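Local atomic coordinates of endo-alpha-(1->5)-L-arabinanase (PDB entry 6B7K), a protein that probably hydrolyses internal alpha-(1->5)-linked arabinofuranosyl bonds in arabinan, as a calcium-containing member of glycoside hydrolase family 43. Residues N19-P24 with W33-T38; T42-I47 with P59-T64. All coordinates share one frame; numbering follows the deposited sequence.

Interaction 1: residues N19-P24 with W33-T38; sequences NFIHDP and WYTFGT
Ile21 lays the end of its side chain over the backbone of Gly37, with CD1 3.6 Å from Gly37 CA. Its CG1 also meets CG2 of Thr35 at 3.8 Å, where the two side chains cross obliquely. The same Thr35 methyl also touches Pro24 CB, at 3.6 Å, so one methyl serves two apolar partners. Thr35 keeps OG1 beside its backbone N (chi1 -65°), which leaves the methyl trans to that N and facing the loop. Leu286 of strand 284-293 packs on both Ile21 and Thr35.

The polar end lies at Thr38. Its backbone N donates to His22 O at 2.8 Å, a nearly straight bond. Its hydroxyl OG1 donates to Asp23 OD2 at 2.7 Å, on the anti lone pair of that oxygen. OG1 in turn accepts a bond from the backbone N of Ala82, which positions the hydroxyl. OD2 is thus held mainly by Thr38, with a weak second bond from His22 ND1. His22 NE2 is bonded to Tyr276 OH. Asp23 is the predicted proton acceptor, and its side chain lies near that of His262. The arrangement fits the catalytic centre of the five-bladed beta-propeller of family 43.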
loop_
_atom_site.group_PDB
_atom_site.type_symbol
_atom_site.label_atom_id
_atom_site.label_comp_id
_atom_site.label_asym_id
_atom_site.label_seq_id
_atom_site.Cartn_x
_atom_site.Cartn_y
_atom_site.Cartn_z
ATOM N N ASN A 19 -17.430 -5.544 -4.394
ATOM C CA ASN A 19 -16.550 -4.465 -3.962
ATOM C C ASN A 19 -15.783 -4.801 -2.687
ATOM O O ASN A 19 -15.285 -3.891 -2.013
ATOM C CB ASN A 19 -17.356 -3.178 -3.772
ATOM C CG ASN A 19 -18.454 -3.324 -2.736
ATOM O OD1 ASN A 19 -18.939 -4.426 -2.480
ATOM N ND2 ASN A 19 -18.853 -2.209 -2.134
ATOM N N PHE A 20 -15.678 -6.082 -2.340
ATOM C CA PHE A 20 -14.876 -6.475 -1.188
ATOM C C PHE A 20 -13.398 -6.371 -1.530
ATOM O O PHE A 20 -12.962 -6.829 -2.590
ATOM C CB PHE A 20 -15.213 -7.901 -0.753
ATOM C CG PHE A 20 -14.206 -8.498 0.194
ATOM C CD1 PHE A 20 -14.285 -8.251 1.553
ATOM C CD2 PHE A 20 -13.175 -9.302 -0.273
ATOM C CE1 PHE A 20 -13.364 -8.794 2.431
ATOM C CE2 PHE A 20 -12.249 -9.845 0.601
ATOM C CZ PHE A 20 -12.345 -9.590 1.955
ATOM N N ILE A 21 -12.621 -5.779 -0.623
ATOM C CA ILE A 21 -11.186 -5.622 -0.825
ATOM C C ILE A 21 -10.537 -5.419 0.535
ATOM O O ILE A 21 -11.200 -5.069 1.512
ATOM C CB ILE A 21 -10.875 -4.443 -1.781
ATOM C CG1 ILE A 21 -9.501 -4.626 -2.426
ATOM C CG2 ILE A 21 -10.940 -3.118 -1.032
ATOM C CD1 ILE A 21 -9.362 -5.916 -3.193
ATOM N N HIS A 22 -9.229 -5.653 0.598
ATOM C CA HIS A 22 -8.445 -5.342 1.782
ATOM C C HIS A 22 -7.023 -5.042 1.339
ATOM O O HIS A 22 -6.438 -5.814 0.574
ATOM C CB HIS A 22 -8.468 -6.496 2.787
ATOM C CG HIS A 22 -8.205 -6.066 4.196
ATOM N ND1 HIS A 22 -6.969 -6.184 4.792
ATOM C CD2 HIS A 22 -9.019 -5.510 5.124
ATOM C CE1 HIS A 22 -7.035 -5.725 6.030
ATOM N NE2 HIS A 22 -8.268 -5.311 6.255
ATOM N N ASP A 23 -6.483 -3.917 1.816
ATOM C CA ASP A 23 -5.172 -3.417 1.418
ATOM C C ASP A 23 -5.117 -3.200 -0.094
ATOM O O ASP A 23 -4.332 -3.861 -0.784
ATOM C CB ASP A 23 -4.074 -4.385 1.865
ATOM C CG ASP A 23 -4.206 -4.779 3.327
ATOM O OD1 ASP A 23 -4.329 -3.875 4.181
ATOM O OD2 ASP A 23 -4.197 -5.995 3.621
ATOM N N PRO A 24 -5.913 -2.283 -0.640
ATOM C CA PRO A 24 -5.998 -2.137 -2.093
ATOM C C PRO A 24 -4.912 -1.242 -2.679
ATOM O O PRO A 24 -4.311 -0.403 -2.002
ATOM C CB PRO A 24 -7.378 -1.494 -2.282
ATOM C CG PRO A 24 -7.513 -0.623 -1.093
ATOM C CD PRO A 24 -6.835 -1.359 0.046
ATOM N N TRP A 33 -10.487 -0.251 -14.872
ATOM C CA TRP A 33 -9.842 -0.103 -13.577
ATOM C C TRP A 33 -9.508 -1.477 -13.010
ATOM O O TRP A 33 -10.274 -2.432 -13.173
ATOM C CB TRP A 33 -10.748 0.647 -12.598
ATOM C CG TRP A 33 -11.269 1.973 -13.077
ATOM C CD1 TRP A 33 -12.325 2.185 -13.914
ATOM C CD2 TRP A 33 -10.778 3.269 -12.716
ATOM N NE1 TRP A 33 -12.514 3.532 -14.108
ATOM C CE2 TRP A 33 -11.578 4.219 -13.382
ATOM C CE3 TRP A 33 -9.737 3.717 -11.899
ATOM C CZ2 TRP A 33 -11.370 5.590 -13.255
ATOM C CZ3 TRP A 33 -9.530 5.077 -11.777
ATOM C CH2 TRP A 33 -10.342 5.999 -12.453
ATOM N N TYR A 34 -8.362 -1.573 -12.341
ATOM C CA TYR A 34 -7.952 -2.796 -11.660
ATOM C C TYR A 34 -7.529 -2.447 -10.243
ATOM O O TYR A 34 -6.631 -1.621 -10.045
ATOM C CB TYR A 34 -6.808 -3.501 -12.399
ATOM C CG TYR A 34 -7.201 -4.102 -13.728
ATOM C CD1 TYR A 34 -7.856 -5.326 -13.792
ATOM C CD2 TYR A 34 -6.911 -3.452 -14.921
ATOM C CE1 TYR A 34 -8.217 -5.882 -15.005
ATOM C CE2 TYR A 34 -7.265 -4.000 -16.140
ATOM C CZ TYR A 34 -7.919 -5.214 -16.177
ATOM O OH TYR A 34 -8.276 -5.761 -17.391
ATOM N N THR A 35 -8.175 -3.070 -9.264
ATOM C CA THR A 35 -7.787 -2.954 -7.867
ATOM C C THR A 35 -7.141 -4.264 -7.434
ATOM O O THR A 35 -7.790 -5.315 -7.447
ATOM C CB THR A 35 -8.983 -2.629 -6.975
ATOM O OG1 THR A 35 -9.498 -1.334 -7.303
ATOM C CG2 THR A 35 -8.568 -2.640 -5.512
ATOM N N PHE A 36 -5.861 -4.201 -7.082
ATOM C CA PHE A 36 -5.157 -5.334 -6.501
ATOM C C PHE A 36 -5.285 -5.272 -4.985
ATOM O O PHE A 36 -5.124 -4.204 -4.387
ATOM C CB PHE A 36 -3.684 -5.329 -6.914
ATOM C CG PHE A 36 -3.451 -5.681 -8.360
ATOM C CD1 PHE A 36 -3.739 -4.774 -9.367
ATOM C CD2 PHE A 36 -2.926 -6.914 -8.710
ATOM C CE1 PHE A 36 -3.520 -5.095 -10.696
ATOM C CE2 PHE A 36 -2.703 -7.242 -10.037
ATOM C CZ PHE A 36 -3.000 -6.330 -11.030
ATOM N N GLY A 37 -5.580 -6.415 -4.366
ATOM C CA GLY A 37 -5.790 -6.461 -2.935
ATOM C C GLY A 37 -5.246 -7.742 -2.340
ATOM O O GLY A 37 -4.790 -8.641 -3.051
ATOM N N THR A 38 -5.285 -7.798 -1.009
ATOM C CA THR A 38 -4.915 -9.012 -0.294
ATOM C C THR A 38 -5.795 -10.166 -0.753
ATOM O O THR A 38 -7.013 -10.019 -0.887
ATOM C CB THR A 38 -5.052 -8.797 1.213
ATOM O OG1 THR A 38 -4.096 -7.820 1.643
ATOM C CG2 THR A 38 -4.813 -10.094 1.969
#

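Interaction 2: residues T42-I47 with P59-T64; sequences TGLRVI and PSIFPT
Leu44 and Ile61 face each other as a hydrogen-bonded pair of an antiparallel beta hairpin, formed by strands 44-49 and 54-61 of one propeller blade. Leu44 N donates to Ile61 O at 2.8 Å, and Ile61 N returns a bond to Leu44 O at 3.0 Å.

The tight part is the apolar side of this pair. Leu44 CB and Ile61 CB meet at 3.8 Å. Val46 crosses Ile61 and brings its CG2 to Ile61 CG1, at 3.9 Å. Both of these branches stand anti to their own carbonyl carbons. Phe36 of strand 32-38 and Leu94 of strand 92-98 also pack on Ile61. The Leu44 side chain runs beside that of Phe62, pointing the same way. Its CD1 reaches CE2 of the ring obliquely, at 4.1 Å. Ile61 CG2 sits over the centre of one face of this ring. Trp69 meets the ring edge-to-face, so Phe62 joins the hairpin to residues beyond it.

The ends and margin of the contact are looser and more open to solvent. Pro59 and Pro63 are exposed, and the CB of each points away from the opposite segment. Ser60 lies at the margin, with its CB beside Leu44 O. Thr42 approaches Pro63 O with its methyl CG2.

Next to Leu44, Gly43 lies against the backbone of Ile61 and Phe62. It has a positive phi (76°), and its CA is set against two carbonyl oxygens. Gly43 CA makes a CA-H...O contact with Ile61 O at 3.1 Å and another with Phe62 O at 3.3 Å.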
loop_
_atom_site.group_PDB
_atom_site.type_symbol
_atom_site.label_atom_id
_atom_site.label_comp_id
_atom_site.label_asym_id
_atom_site.label_seq_id
_atom_site.Cartn_x
_atom_site.Cartn_y
_atom_site.Cartn_z
ATOM N N THR A 42 -6.323 -17.785 -1.498
ATOM C CA THR A 42 -4.923 -17.968 -1.841
ATOM C C THR A 42 -4.513 -16.886 -2.823
ATOM O O THR A 42 -5.335 -16.382 -3.590
ATOM C CB THR A 42 -4.644 -19.345 -2.441
ATOM O OG1 THR A 42 -5.410 -20.328 -1.739
ATOM C CG2 THR A 42 -3.148 -19.697 -2.295
ATOM N N GLY A 43 -3.245 -16.498 -2.752
ATOM C CA GLY A 43 -2.696 -15.547 -3.699
ATOM C C GLY A 43 -3.098 -14.104 -3.472
ATOM O O GLY A 43 -3.114 -13.627 -2.332
ATOM N N LEU A 44 -3.417 -13.396 -4.554
ATOM C CA LEU A 44 -3.728 -11.973 -4.517
ATOM C C LEU A 44 -5.058 -11.722 -5.213
ATOM O O LEU A 44 -5.326 -12.284 -6.280
ATOM C CB LEU A 44 -2.624 -11.153 -5.189
ATOM C CG LEU A 44 -1.274 -11.153 -4.475
ATOM C CD1 LEU A 44 -0.203 -10.551 -5.362
ATOM C CD2 LEU A 44 -1.379 -10.389 -3.161
ATOM N N ARG A 45 -5.883 -10.873 -4.606
ATOM C CA ARG A 45 -7.223 -10.599 -5.107
ATOM C C ARG A 45 -7.199 -9.449 -6.106
ATOM O O ARG A 45 -6.542 -8.429 -5.883
ATOM C CB ARG A 45 -8.164 -10.269 -3.947
ATOM C CG ARG A 45 -9.565 -9.855 -4.359
ATOM C CD ARG A 45 -10.535 -9.989 -3.192
ATOM N NE ARG A 45 -11.824 -9.358 -3.463
ATOM C CZ ARG A 45 -12.792 -9.910 -4.190
ATOM N NH1 ARG A 45 -12.618 -11.107 -4.734
ATOM N NH2 ARG A 45 -13.934 -9.260 -4.379
ATOM N N VAL A 46 -7.914 -9.629 -7.217
ATOM C CA VAL A 46 -8.035 -8.614 -8.254
ATOM C C VAL A 46 -9.506 -8.460 -8.604
ATOM O O VAL A 46 -10.208 -9.458 -8.807
ATOM C CB VAL A 46 -7.219 -8.974 -9.509
ATOM C CG1 VAL A 46 -7.414 -7.920 -10.580
ATOM C CG2 VAL A 46 -5.747 -9.117 -9.167
ATOM N N ILE A 47 -9.975 -7.215 -8.662
ATOM C CA ILE A 47 -11.322 -6.910 -9.118
ATOM C C ILE A 47 -11.239 -5.797 -10.152
ATOM O O ILE A 47 -10.368 -4.924 -10.084
ATOM C CB ILE A 47 -12.267 -6.529 -7.956
ATOM C CG1 ILE A 47 -11.671 -5.407 -7.106
ATOM C CG2 ILE A 47 -12.548 -7.743 -7.090
ATOM C CD1 ILE A 47 -12.540 -5.028 -5.925
ATOM N N PRO A 59 -9.390 -12.820 -12.262
ATOM C CA PRO A 59 -8.501 -13.934 -11.905
ATOM C C PRO A 59 -7.476 -13.516 -10.863
ATOM O O PRO A 59 -6.852 -12.457 -10.967
ATOM C CB PRO A 59 -7.841 -14.302 -13.238
ATOM C CG PRO A 59 -8.822 -13.882 -14.267
ATOM C CD PRO A 59 -9.492 -12.649 -13.725
ATOM N N SER A 60 -7.315 -14.357 -9.848
ATOM C CA SER A 60 -6.388 -14.075 -8.767
ATOM C C SER A 60 -4.950 -14.321 -9.210
ATOM O O SER A 60 -4.677 -15.157 -10.074
ATOM C CB SER A 60 -6.715 -14.937 -7.550
ATOM O OG SER A 60 -8.056 -14.736 -7.139
ATOM N N ILE A 61 -4.029 -13.575 -8.609
ATOM C CA ILE A 61 -2.604 -13.758 -8.860
ATOM C C ILE A 61 -2.086 -14.835 -7.922
ATOM O O ILE A 61 -2.506 -14.919 -6.761
ATOM C CB ILE A 61 -1.837 -12.435 -8.679
ATOM C CG1 ILE A 61 -2.553 -11.299 -9.410
ATOM C CG2 ILE A 61 -0.412 -12.571 -9.197
ATOM C CD1 ILE A 61 -2.664 -11.509 -10.899
ATOM N N PHE A 62 -1.181 -15.672 -8.430
ATOM C CA PHE A 62 -0.594 -16.786 -7.690
ATOM C C PHE A 62 -1.669 -17.720 -7.146
ATOM O O PHE A 62 -1.856 -17.796 -5.925
ATOM C CB PHE A 62 0.273 -16.271 -6.541
ATOM C CG PHE A 62 1.337 -15.309 -6.969
ATOM C CD1 PHE A 62 2.115 -15.565 -8.087
ATOM C CD2 PHE A 62 1.557 -14.141 -6.257
ATOM C CE1 PHE A 62 3.097 -14.680 -8.482
ATOM C CE2 PHE A 62 2.536 -13.250 -6.648
ATOM C CZ PHE A 62 3.308 -13.520 -7.763
ATOM N N PRO A 63 -2.404 -18.436 -8.003
ATOM C CA PRO A 63 -3.377 -19.406 -7.476
ATOM C C PRO A 63 -2.721 -20.528 -6.697
ATOM O O PRO A 63 -3.334 -21.076 -5.772
ATOM C CB PRO A 63 -4.078 -19.924 -8.741
ATOM C CG PRO A 63 -3.829 -18.875 -9.775
ATOM C CD PRO A 63 -2.464 -18.345 -9.471
ATOM N N THR A 64 -1.491 -20.887 -7.046
ATOM C CA THR A 64 -0.683 -21.852 -6.327
ATOM C C THR A 64 0.535 -21.157 -5.730
ATOM O O THR A 64 1.137 -20.299 -6.385
ATOM C CB THR A 64 -0.223 -22.997 -7.241
ATOM O OG1 THR A 64 0.464 -22.461 -8.378
ATOM C CG2 THR A 64 -1.417 -23.809 -7.716
#

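From the N terminus, the chain passes through 19-24, forms strand 25-29 and turns back into strand 32-38. Interaction 1 closes that first loop. The chain then turns through 42-43 into strand 44-49, and returns along strand 54-61, where interaction 2 closes the second. The two contacts follow in series, neither nested nor crossed. They are joined through neighbouring strands, 32-38 and 44-49, of one sheet. Gly37 N probably bonds to Arg45 O, and Arg45 NE to Phe20 O. Phe36 CD2 packs on Val46 CG2. Interaction 1 lies nearer the centre of the chain, at the predicted active-site residue Asp23, and interaction 2 lies farther out in the same sheet.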